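Side-chain contacts in N5-Carboxyaminoimidazole ribonucleotide synthetase (Staphylococcus aureus subsp. aureus, PDB 3ORQ), which catalyses the ATP-dependent conversion of 5-aminoimidazole ribonucleotide and bicarbonate to N5-carboxyaminoimidazole ribonucleotide in purine biosynthesis: residues L197-G202 and I207-L212; L222-V227 and Q364-M369; S282-D287 and H337-G342; S344-K347 and K351-H354. All coordinates share one frame; numbering follows the deposited sequence.

How the interactions relate
All four interactions draw on one large antiparallel sheet. Interaction 1 uses strand 207-218 and interaction 2 its neighbour 221-227; they meet where P211 CB packs on V227 CG1 at 3.7 Å. Interaction 3 also touches interaction 1, with S282 CB 3.9 Å from F210 CE2, and it joins interaction 4 through strands 338-340 and 351-358, where Y341 OH lies 2.6 Å from H354 ND1, a probable hydrogen bond. Interactions 2 and 4 do not touch, their nearest atoms being about 5 Å apart. The bound ADP lies about 12 Å from the side chain of K224 in interaction 2, whereas K347 in interaction 4 comes within about 5 Å of a bound pyrophosphate.

Interaction 1: L197-G202 and I207-L212; sequences LTVTRG and ITFFPL
The ring of F209 runs beside V199 with both side chains pointing the same way, and its CD2 stands 3.7 Å from V199 CG2. L197 reaches the same ring at a slant: CD2 approaches F209 CD2 at 3.7 Å, so that one ring corner is shared by two aliphatic branches. The other branch, L197 CD1, turns to L212 CD1, the two leucines crossing at about a right angle. V199 is likewise divided between neighbours. With CG1 anti to the backbone N (chi1 -177°), that methyl meets I207 CD1 at 3.6 Å while CG2 is left for the phenyl ring. This apolar row covers the sheet face that carries V199, R201, I207 and F209, and helix 234-245 packs on L197, F209 and L212.

The frame beneath is the beta hairpin of strands 191-201 and 207-218 in the ATP-grasp domain, an example of register set by the backbone and elaborated by side chains. T200 and T208 form a hydrogen-bonded pair, T200 N giving to T208 O at 2.9 Å and T208 N to T200 O; F210 N adds a third bond, to T198 O. Water 1 extends the link, accepting from T198 N and donating to P211 O at 2.6 Å.

The F210 ring presents its edge to T200 OG1, 3.8 Å from CE1, and to T198 O, both in its plane. T198 CG2 also touches F210 CD1. The T200 hydroxyl is itself held by T253 and T293, and that of T208 by the carbonyl of P304.

Interaction 2: L222-V227 and Q364-M369; sequences LFKTIV and QTEQDM
K224 and E366 form a buried salt bridge between strand 221-227 and helix 362-372, with NZ of the lysine 2.8 Å from OE1 of the glutamate. The two side chains cross at about a right angle. E366 runs out extended from the helix, whereas the lysine folds near its end, chi3 at 47° and chi4 at 73°, and this double bend swings the ammonium round to the carboxylate. NZ uses the anti lone pair of OE1, on the side away from OE2.

Each charge has a further partner of opposite sign: K224 NZ also pairs with OE1 of E216, and E366 OE1 with R230. The resulting chain of alternating charges probably helps to keep both groups ionised although they are buried, a common way of paying for charge in a protein interior. A weak hydrogen bond from the lysine to Y370 OH adds to its hold.

Van der Waals contacts are few. I226 also crosses E366 at about a right angle, its CD1 methyl packed against the carboxylate, 3.5 Å from OE1 and 3.8 Å from CD of the glutamate. The methylenes of K224 contribute too, CE lying 4.0 Å from E366 CG.

F223 and K224 both face E216 on the adjoining strand 207-218, a classic beta bulge. The arrangement is that of a helix docked on an antiparallel sheet, linking a strand of the ATP-grasp domain to the C-terminal helix.

Interaction 3: S282-D287 and H337-G342; sequences SIEACD and HLHIYG
The imidazole of H339 meets E284 at its edge, and that of H337 meets the same glutamate over one face. OE2 of E284 lies in the plane of the H339 ring, and NE2 donates to it at 2.7 Å along an almost straight line, with 174° at the hydrogen. The carbonyl oxygen of H337 also lies in that ring plane, at the edge. The acceptor orbital is the syn lone pair of OE2, on the side of the other oxygen. Carboxylate and ring are turned nearly perpendicular, their planes 89° apart, so the two groups meet at an edge without stacking. On H337 it is the aliphatic part of the glutamate that makes contact: CG sits over the ring 4.0 Å from H337 CG, the two side chains sliding past each other in opposite directions.

The bend of E284 at chi2 (78°) explains how one side chain serves both histidines, laying its methylene by H337 while turning the carboxylate to H339. I283 comes up obliquely to the H339 ring, its CD1 3.8 Å from CE1.

H339 stacks with H354, and H337 ND1 is hydrogen-bonded to the carbonyl of T356, while the H337 ring meets Y288 of the second subunit. At the centre is a His-carboxylate hydrogen bond, joining the short helix 282-285 to strand 338-340, the outermost of the large sheet within this chain, whose I340 is hydrogen-bonded through its backbone to the second subunit.

Interaction 4: S344-K347 and K351-H354; sequences SERK and KMGH
Two successive turns in the chain of M352, chi2 at -63° and chi3 at -66°, curl this selenomethionine so that its terminal methyl meets the backbone of R346. CE stands 3.5 Å from R346 CA and 3.9 Å from R346 CB, and it also approaches the carbonyl oxygen of E345 at 3.8 Å. The selenium follows behind, 4.0 Å from R346 CA. What the methyl touches is thus mainly main chain: a side chain that comes up to the loop and touches it with its selenium and methyl end, an example of packing in which one residue carries almost the whole contact.

R346 itself leaves in another direction. Its CG is anti to the backbone N (chi1 -178°), which takes the guanidinium away from the selenomethionine to salt bridges with E327 and D324. Separately, the carbonyl of E345 accepts a hydrogen bond from R350. K347 NZ and E345 OE1, 3.9 Å apart, make a long salt bridge within the segment.

The loop 344-347 follows strand 338-340 and leads back into strand 351-358, which runs between 338-340 and 313-319 in the sheet. M352 and G353 both face L318, a classic beta bulge, and L323 of helix 320-326 packs against both M352 and R346, while F11 of the second subunit also touches R346.

Interaction 1: L197-G202 and I207-L212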
# COMPACT_ATOMS: atom_id res chain seq x y z
N LEU A 197 17.43 -12.64 -5.55
CA LEU A 197 17.47 -12.35 -4.14
C LEU A 197 17.38 -10.83 -4.02
O LEU A 197 18.24 -10.08 -4.51
CB LEU A 197 18.78 -12.85 -3.54
CG LEU A 197 18.85 -12.85 -2.02
CD1 LEU A 197 17.80 -13.76 -1.40
CD2 LEU A 197 20.24 -13.25 -1.57
N THR A 198 16.29 -10.35 -3.45
CA THR A 198 16.12 -8.91 -3.23
C THR A 198 16.66 -8.56 -1.82
O THR A 198 16.44 -9.32 -0.88
CB THR A 198 14.68 -8.56 -3.46
OG1 THR A 198 14.39 -8.76 -4.86
CG2 THR A 198 14.41 -7.09 -3.03
N VAL A 199 17.38 -7.45 -1.71
CA VAL A 199 18.15 -7.14 -0.51
C VAL A 199 18.00 -5.66 -0.20
O VAL A 199 17.79 -4.84 -1.11
CB VAL A 199 19.70 -7.42 -0.72
CG1 VAL A 199 20.50 -7.15 0.54
CG2 VAL A 199 19.97 -8.82 -1.24
N THR A 200 18.10 -5.31 1.08
CA THR A 200 18.11 -3.88 1.40
C THR A 200 19.25 -3.61 2.35
O THR A 200 19.44 -4.32 3.33
CB THR A 200 16.77 -3.39 2.06
OG1 THR A 200 15.65 -3.70 1.21
CG2 THR A 200 16.84 -1.84 2.22
N ARG A 201 19.99 -2.56 2.07
CA ARG A 201 21.13 -2.20 2.92
C ARG A 201 20.90 -0.80 3.41
O ARG A 201 20.46 0.05 2.64
CB ARG A 201 22.44 -2.25 2.12
CG ARG A 201 23.38 -3.33 2.62
CD ARG A 201 24.77 -3.18 1.98
NE ARG A 201 25.74 -2.86 3.00
CZ ARG A 201 26.40 -1.72 3.12
NH1 ARG A 201 26.24 -0.72 2.25
NH2 ARG A 201 27.24 -1.59 4.15
N GLY A 202 21.13 -0.56 4.68
CA GLY A 202 20.84 0.76 5.22
C GLY A 202 21.96 1.28 6.08
O GLY A 202 23.11 0.85 5.99
N ILE A 207 21.58 -4.74 6.98
CA ILE A 207 21.19 -5.47 5.78
C ILE A 207 20.02 -6.44 6.06
O ILE A 207 19.92 -6.97 7.15
CB ILE A 207 22.38 -6.18 5.13
CG1 ILE A 207 21.94 -6.85 3.83
CG2 ILE A 207 23.02 -7.22 6.08
CD1 ILE A 207 23.12 -7.34 2.94
N THR A 208 19.14 -6.63 5.08
CA THR A 208 17.97 -7.50 5.20
C THR A 208 17.72 -8.18 3.87
O THR A 208 17.94 -7.61 2.82
CB THR A 208 16.71 -6.70 5.54
OG1 THR A 208 17.08 -5.65 6.43
CG2 THR A 208 15.65 -7.59 6.24
N PHE A 209 17.27 -9.43 3.93
CA PHE A 209 17.04 -10.25 2.77
C PHE A 209 15.57 -10.65 2.70
O PHE A 209 15.02 -11.15 3.68
CB PHE A 209 17.90 -11.53 2.83
CG PHE A 209 19.37 -11.29 2.78
CD1 PHE A 209 20.10 -11.13 3.95
CD2 PHE A 209 20.05 -11.26 1.55
CE1 PHE A 209 21.51 -10.94 3.91
CE2 PHE A 209 21.45 -11.06 1.49
CZ PHE A 209 22.18 -10.91 2.69
N PHE A 210 14.96 -10.44 1.54
CA PHE A 210 13.64 -10.96 1.25
C PHE A 210 13.75 -12.45 0.92
O PHE A 210 14.84 -12.94 0.63
CB PHE A 210 13.03 -10.17 0.06
CG PHE A 210 12.58 -8.78 0.45
CD1 PHE A 210 13.52 -7.77 0.65
CD2 PHE A 210 11.22 -8.50 0.71
CE1 PHE A 210 13.10 -6.49 1.07
CE2 PHE A 210 10.81 -7.22 1.16
CZ PHE A 210 11.74 -6.22 1.33
N PRO A 211 12.63 -13.18 0.99
CA PRO A 211 12.62 -14.60 0.56
C PRO A 211 13.13 -14.77 -0.88
O PRO A 211 12.80 -13.98 -1.76
CB PRO A 211 11.13 -14.99 0.63
CG PRO A 211 10.37 -13.74 1.24
CD PRO A 211 11.43 -12.82 1.79
N LEU A 212 13.92 -15.82 -1.12
CA LEU A 212 14.38 -16.17 -2.46
C LEU A 212 13.20 -16.35 -3.38
O LEU A 212 12.19 -16.94 -3.01
CB LEU A 212 15.20 -17.45 -2.40
CG LEU A 212 16.04 -17.73 -3.64
CD1 LEU A 212 17.27 -16.76 -3.81
CD2 LEU A 212 16.44 -19.26 -3.67
O HOH W 1 14.73 -12.26 -2.29

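Interaction 2: L222-V227 and Q364-M369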
# COMPACT_ATOMS: atom_id res chain seq x y z
N LEU A 222 10.49 -10.99 -17.87
CA LEU A 222 9.96 -11.64 -16.68
C LEU A 222 8.47 -11.92 -16.85
O LEU A 222 7.73 -11.07 -17.27
CB LEU A 222 10.22 -10.81 -15.40
CG LEU A 222 9.64 -11.43 -14.12
CD1 LEU A 222 10.22 -12.86 -13.85
CD2 LEU A 222 9.86 -10.52 -12.91
N PHE A 223 8.05 -13.15 -16.54
CA PHE A 223 6.69 -13.61 -16.80
C PHE A 223 6.04 -14.00 -15.50
O PHE A 223 4.91 -13.59 -15.24
CB PHE A 223 6.79 -14.84 -17.68
CG PHE A 223 5.51 -15.57 -17.92
CD1 PHE A 223 4.42 -14.92 -18.50
CD2 PHE A 223 5.47 -16.95 -17.73
CE1 PHE A 223 3.25 -15.64 -18.79
CE2 PHE A 223 4.31 -17.69 -18.03
CZ PHE A 223 3.20 -17.03 -18.56
N LYS A 224 6.75 -14.77 -14.69
CA LYS A 224 6.20 -15.38 -13.48
C LYS A 224 7.24 -15.44 -12.39
O LYS A 224 8.35 -15.84 -12.65
CB LYS A 224 5.69 -16.80 -13.76
CG LYS A 224 5.18 -17.54 -12.52
CD LYS A 224 4.38 -18.75 -12.89
CE LYS A 224 5.13 -19.57 -14.00
NZ LYS A 224 6.34 -20.33 -13.47
N THR A 225 6.88 -15.02 -11.19
CA THR A 225 7.74 -15.15 -9.99
C THR A 225 6.99 -15.93 -8.96
O THR A 225 5.82 -15.61 -8.67
CB THR A 225 8.12 -13.77 -9.43
OG1 THR A 225 8.88 -13.06 -10.43
CG2 THR A 225 8.90 -13.87 -8.08
N ILE A 226 7.63 -16.97 -8.42
CA ILE A 226 7.03 -17.81 -7.37
C ILE A 226 7.84 -17.72 -6.11
O ILE A 226 9.05 -17.80 -6.15
CB ILE A 226 7.00 -19.29 -7.78
CG1 ILE A 226 6.03 -19.48 -8.95
CG2 ILE A 226 6.68 -20.18 -6.54
CD1 ILE A 226 5.86 -20.91 -9.37
N VAL A 227 7.16 -17.55 -4.98
CA VAL A 227 7.83 -17.43 -3.73
C VAL A 227 7.06 -18.27 -2.74
O VAL A 227 5.83 -18.09 -2.62
CB VAL A 227 7.87 -15.94 -3.24
CG1 VAL A 227 8.69 -15.81 -1.97
CG2 VAL A 227 8.46 -15.03 -4.32
N GLN A 364 -0.26 -25.75 -7.87
CA GLN A 364 -1.56 -25.66 -8.49
C GLN A 364 -1.81 -24.28 -9.09
O GLN A 364 -2.14 -24.17 -10.28
CB GLN A 364 -2.65 -25.98 -7.49
CG GLN A 364 -4.04 -25.94 -8.11
CD GLN A 364 -4.19 -26.93 -9.26
OE1 GLN A 364 -4.25 -28.14 -9.04
NE2 GLN A 364 -4.23 -26.42 -10.48
N THR A 365 -1.65 -23.23 -8.27
CA THR A 365 -1.78 -21.87 -8.77
C THR A 365 -0.93 -21.67 -10.03
O THR A 365 -1.38 -21.04 -10.99
CB THR A 365 -1.34 -20.83 -7.74
OG1 THR A 365 -2.22 -20.89 -6.61
CG2 THR A 365 -1.37 -19.43 -8.38
N GLU A 366 0.29 -22.22 -10.03
CA GLU A 366 1.15 -22.12 -11.21
C GLU A 366 0.46 -22.70 -12.45
O GLU A 366 0.48 -22.07 -13.52
CB GLU A 366 2.50 -22.83 -10.99
CG GLU A 366 3.42 -22.65 -12.19
CD GLU A 366 4.72 -23.40 -12.07
OE1 GLU A 366 5.77 -22.80 -12.33
OE2 GLU A 366 4.69 -24.60 -11.73
N GLN A 367 -0.17 -23.87 -12.29
CA GLN A 367 -0.92 -24.50 -13.39
C GLN A 367 -2.03 -23.59 -13.85
O GLN A 367 -2.17 -23.34 -15.04
CB GLN A 367 -1.53 -25.85 -12.96
CG GLN A 367 -0.54 -27.00 -12.93
CD GLN A 367 0.31 -27.08 -14.20
OE1 GLN A 367 1.52 -26.95 -14.15
NE2 GLN A 367 -0.34 -27.28 -15.34
N ASP A 368 -2.83 -23.12 -12.88
CA ASP A 368 -3.95 -22.21 -13.13
C ASP A 368 -3.56 -21.06 -14.04
O ASP A 368 -4.28 -20.74 -14.99
CB ASP A 368 -4.51 -21.64 -11.82
CG ASP A 368 -5.15 -22.71 -10.93
OD1 ASP A 368 -5.28 -23.87 -11.38
OD2 ASP A 368 -5.53 -22.37 -9.77
N MSE A 369 -2.41 -20.45 -13.73
CA MSE A 369 -1.86 -19.31 -14.48
C MSE A 369 -1.35 -19.71 -15.88
O MSE A 369 -1.47 -18.94 -16.83
CB MSE A 369 -0.71 -18.64 -13.68
CG MSE A 369 -1.10 -17.97 -12.33
SE MSE A 369 -2.52 -16.70 -12.64
CE MSE A 369 -4.05 -17.71 -12.00

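Interaction 3: S282-D287 and H337-G342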
# COMPACT_ATOMS: atom_id res chain seq x y z
N SER A 282 6.10 -8.84 -2.84
CA SER A 282 6.32 -8.58 -1.40
C SER A 282 5.33 -7.55 -0.86
O SER A 282 5.12 -7.41 0.37
CB SER A 282 7.75 -8.08 -1.16
OG SER A 282 7.98 -6.86 -1.85
N ILE A 283 4.71 -6.81 -1.77
CA ILE A 283 3.66 -5.88 -1.32
C ILE A 283 2.55 -6.65 -0.64
O ILE A 283 2.13 -6.29 0.42
CB ILE A 283 3.10 -5.03 -2.44
CG1 ILE A 283 4.12 -3.99 -2.85
CG2 ILE A 283 1.84 -4.30 -1.97
CD1 ILE A 283 3.88 -3.45 -4.28
N GLU A 284 2.04 -7.70 -1.26
CA GLU A 284 0.94 -8.43 -0.61
C GLU A 284 1.40 -9.54 0.34
O GLU A 284 0.72 -9.84 1.34
CB GLU A 284 0.01 -9.05 -1.66
CG GLU A 284 -0.92 -8.02 -2.38
CD GLU A 284 -0.17 -7.27 -3.44
OE1 GLU A 284 0.94 -7.73 -3.76
OE2 GLU A 284 -0.65 -6.22 -3.92
N ALA A 285 2.54 -10.15 0.03
CA ALA A 285 2.93 -11.44 0.66
C ALA A 285 3.84 -11.33 1.88
O ALA A 285 3.92 -12.28 2.66
CB ALA A 285 3.56 -12.33 -0.37
N CYS A 286 4.47 -10.18 2.09
CA CYS A 286 5.48 -10.03 3.18
C CYS A 286 5.02 -9.01 4.17
O CYS A 286 4.11 -8.22 3.88
CB CYS A 286 6.86 -9.59 2.63
SG CYS A 286 7.65 -10.79 1.53
N ASP A 287 5.67 -8.98 5.33
CA ASP A 287 5.29 -8.00 6.34
C ASP A 287 5.89 -6.62 6.03
O ASP A 287 5.53 -5.61 6.66
CB ASP A 287 5.68 -8.48 7.75
CG ASP A 287 7.12 -8.98 7.84
OD1 ASP A 287 7.82 -9.06 6.81
OD2 ASP A 287 7.58 -9.31 8.96
N HIS A 337 -5.37 -9.59 -7.01
CA HIS A 337 -4.73 -8.39 -6.43
C HIS A 337 -4.05 -7.60 -7.54
O HIS A 337 -2.81 -7.60 -7.67
CB HIS A 337 -3.72 -8.72 -5.32
CG HIS A 337 -4.33 -9.34 -4.08
ND1 HIS A 337 -4.33 -10.70 -3.84
CD2 HIS A 337 -4.95 -8.77 -3.03
CE1 HIS A 337 -4.94 -10.95 -2.69
NE2 HIS A 337 -5.31 -9.79 -2.17
N LEU A 338 -4.86 -6.97 -8.37
CA LEU A 338 -4.36 -6.37 -9.57
C LEU A 338 -3.72 -5.03 -9.31
O LEU A 338 -4.28 -4.21 -8.58
CB LEU A 338 -5.50 -6.21 -10.56
CG LEU A 338 -5.85 -7.55 -11.17
CD1 LEU A 338 -7.42 -7.75 -11.36
CD2 LEU A 338 -5.04 -7.67 -12.45
N HIS A 339 -2.53 -4.83 -9.90
CA HIS A 339 -1.84 -3.52 -9.95
C HIS A 339 -1.84 -3.03 -11.39
O HIS A 339 -1.32 -3.71 -12.28
CB HIS A 339 -0.36 -3.66 -9.53
CG HIS A 339 -0.18 -3.89 -8.08
ND1 HIS A 339 0.48 -2.99 -7.26
CD2 HIS A 339 -0.59 -4.90 -7.27
CE1 HIS A 339 0.51 -3.46 -6.03
NE2 HIS A 339 -0.15 -4.60 -6.00
N ILE A 340 -2.41 -1.85 -11.65
CA ILE A 340 -2.40 -1.33 -13.02
C ILE A 340 -1.68 -0.03 -12.93
O ILE A 340 -2.10 0.86 -12.17
CB ILE A 340 -3.84 -1.16 -13.63
CG1 ILE A 340 -4.29 -2.47 -14.25
CG2 ILE A 340 -3.79 -0.19 -14.80
CD1 ILE A 340 -4.55 -3.53 -13.31
N TYR A 341 -0.58 0.09 -13.66
CA TYR A 341 0.34 1.19 -13.42
C TYR A 341 -0.24 2.52 -13.81
O TYR A 341 0.06 3.53 -13.17
CB TYR A 341 1.69 0.96 -14.09
CG TYR A 341 2.32 -0.31 -13.59
CD1 TYR A 341 2.12 -0.73 -12.28
CD2 TYR A 341 3.11 -1.09 -14.44
CE1 TYR A 341 2.73 -1.94 -11.79
CE2 TYR A 341 3.72 -2.31 -13.98
CZ TYR A 341 3.54 -2.71 -12.68
OH TYR A 341 4.13 -3.91 -12.27
N GLY A 342 -1.10 2.52 -14.82
CA GLY A 342 -1.73 3.76 -15.28
C GLY A 342 -1.05 4.38 -16.51
O GLY A 342 -1.28 5.56 -16.82

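Interaction 4: S344-K347 and K351-H354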
# COMPACT_ATOMS: atom_id res chain seq x y z
N SER A 344 -0.56 5.49 -20.23
CA SER A 344 -1.65 5.80 -21.19
C SER A 344 -1.54 5.11 -22.55
O SER A 344 -2.53 4.94 -23.21
CB SER A 344 -1.86 7.31 -21.39
OG SER A 344 -0.69 7.90 -21.87
N GLU A 345 -0.35 4.67 -22.94
CA GLU A 345 -0.16 4.02 -24.24
C GLU A 345 0.10 2.53 -24.13
O GLU A 345 1.22 2.10 -23.78
CB GLU A 345 0.96 4.68 -25.03
CG GLU A 345 0.81 4.44 -26.54
CD GLU A 345 2.04 4.86 -27.38
OE1 GLU A 345 3.09 5.19 -26.78
OE2 GLU A 345 1.95 4.82 -28.64
N ARG A 346 -0.92 1.72 -24.41
CA ARG A 346 -0.74 0.27 -24.37
C ARG A 346 0.08 -0.28 -25.57
O ARG A 346 -0.26 -0.03 -26.73
CB ARG A 346 -2.11 -0.43 -24.29
CG ARG A 346 -1.96 -1.95 -24.19
CD ARG A 346 -3.27 -2.69 -24.14
NE ARG A 346 -4.13 -2.22 -23.07
CZ ARG A 346 -5.35 -2.69 -22.83
NH1 ARG A 346 -5.87 -3.70 -23.54
NH2 ARG A 346 -6.06 -2.16 -21.84
N LYS A 347 1.14 -1.05 -25.29
CA LYS A 347 1.87 -1.78 -26.34
C LYS A 347 2.04 -3.22 -25.89
O LYS A 347 2.10 -3.51 -24.68
CB LYS A 347 3.25 -1.19 -26.63
CG LYS A 347 3.32 0.30 -26.68
CD LYS A 347 4.71 0.78 -27.13
CE LYS A 347 4.90 2.29 -26.82
NZ LYS A 347 6.12 2.91 -27.45
N LYS A 351 5.17 -3.30 -19.98
CA LYS A 351 4.71 -3.78 -18.67
C LYS A 351 3.68 -2.79 -18.23
O LYS A 351 4.02 -1.64 -17.94
CB LYS A 351 5.87 -3.79 -17.68
CG LYS A 351 6.89 -4.86 -17.97
CD LYS A 351 8.10 -4.75 -17.07
CE LYS A 351 9.11 -5.79 -17.45
NZ LYS A 351 10.31 -5.72 -16.53
N MSE A 352 2.42 -3.22 -18.15
CA MSE A 352 1.31 -2.30 -17.88
C MSE A 352 0.83 -2.44 -16.45
O MSE A 352 0.09 -1.59 -15.94
CB MSE A 352 0.13 -2.58 -18.86
CG MSE A 352 0.54 -2.56 -20.37
SE MSE A 352 1.17 -0.84 -20.99
CE MSE A 352 -0.38 0.19 -20.85
N GLY A 353 1.20 -3.55 -15.82
CA GLY A 353 0.76 -3.82 -14.45
C GLY A 353 1.26 -5.18 -14.05
O GLY A 353 2.08 -5.77 -14.76
N HIS A 354 0.78 -5.68 -12.90
CA HIS A 354 1.05 -7.05 -12.50
C HIS A 354 -0.08 -7.52 -11.57
O HIS A 354 -0.93 -6.74 -11.10
CB HIS A 354 2.42 -7.19 -11.82
CG HIS A 354 2.51 -6.51 -10.48
ND1 HIS A 354 2.92 -5.21 -10.32
CD2 HIS A 354 2.25 -6.98 -9.23
CE1 HIS A 354 2.90 -4.89 -9.03
NE2 HIS A 354 2.48 -5.94 -8.35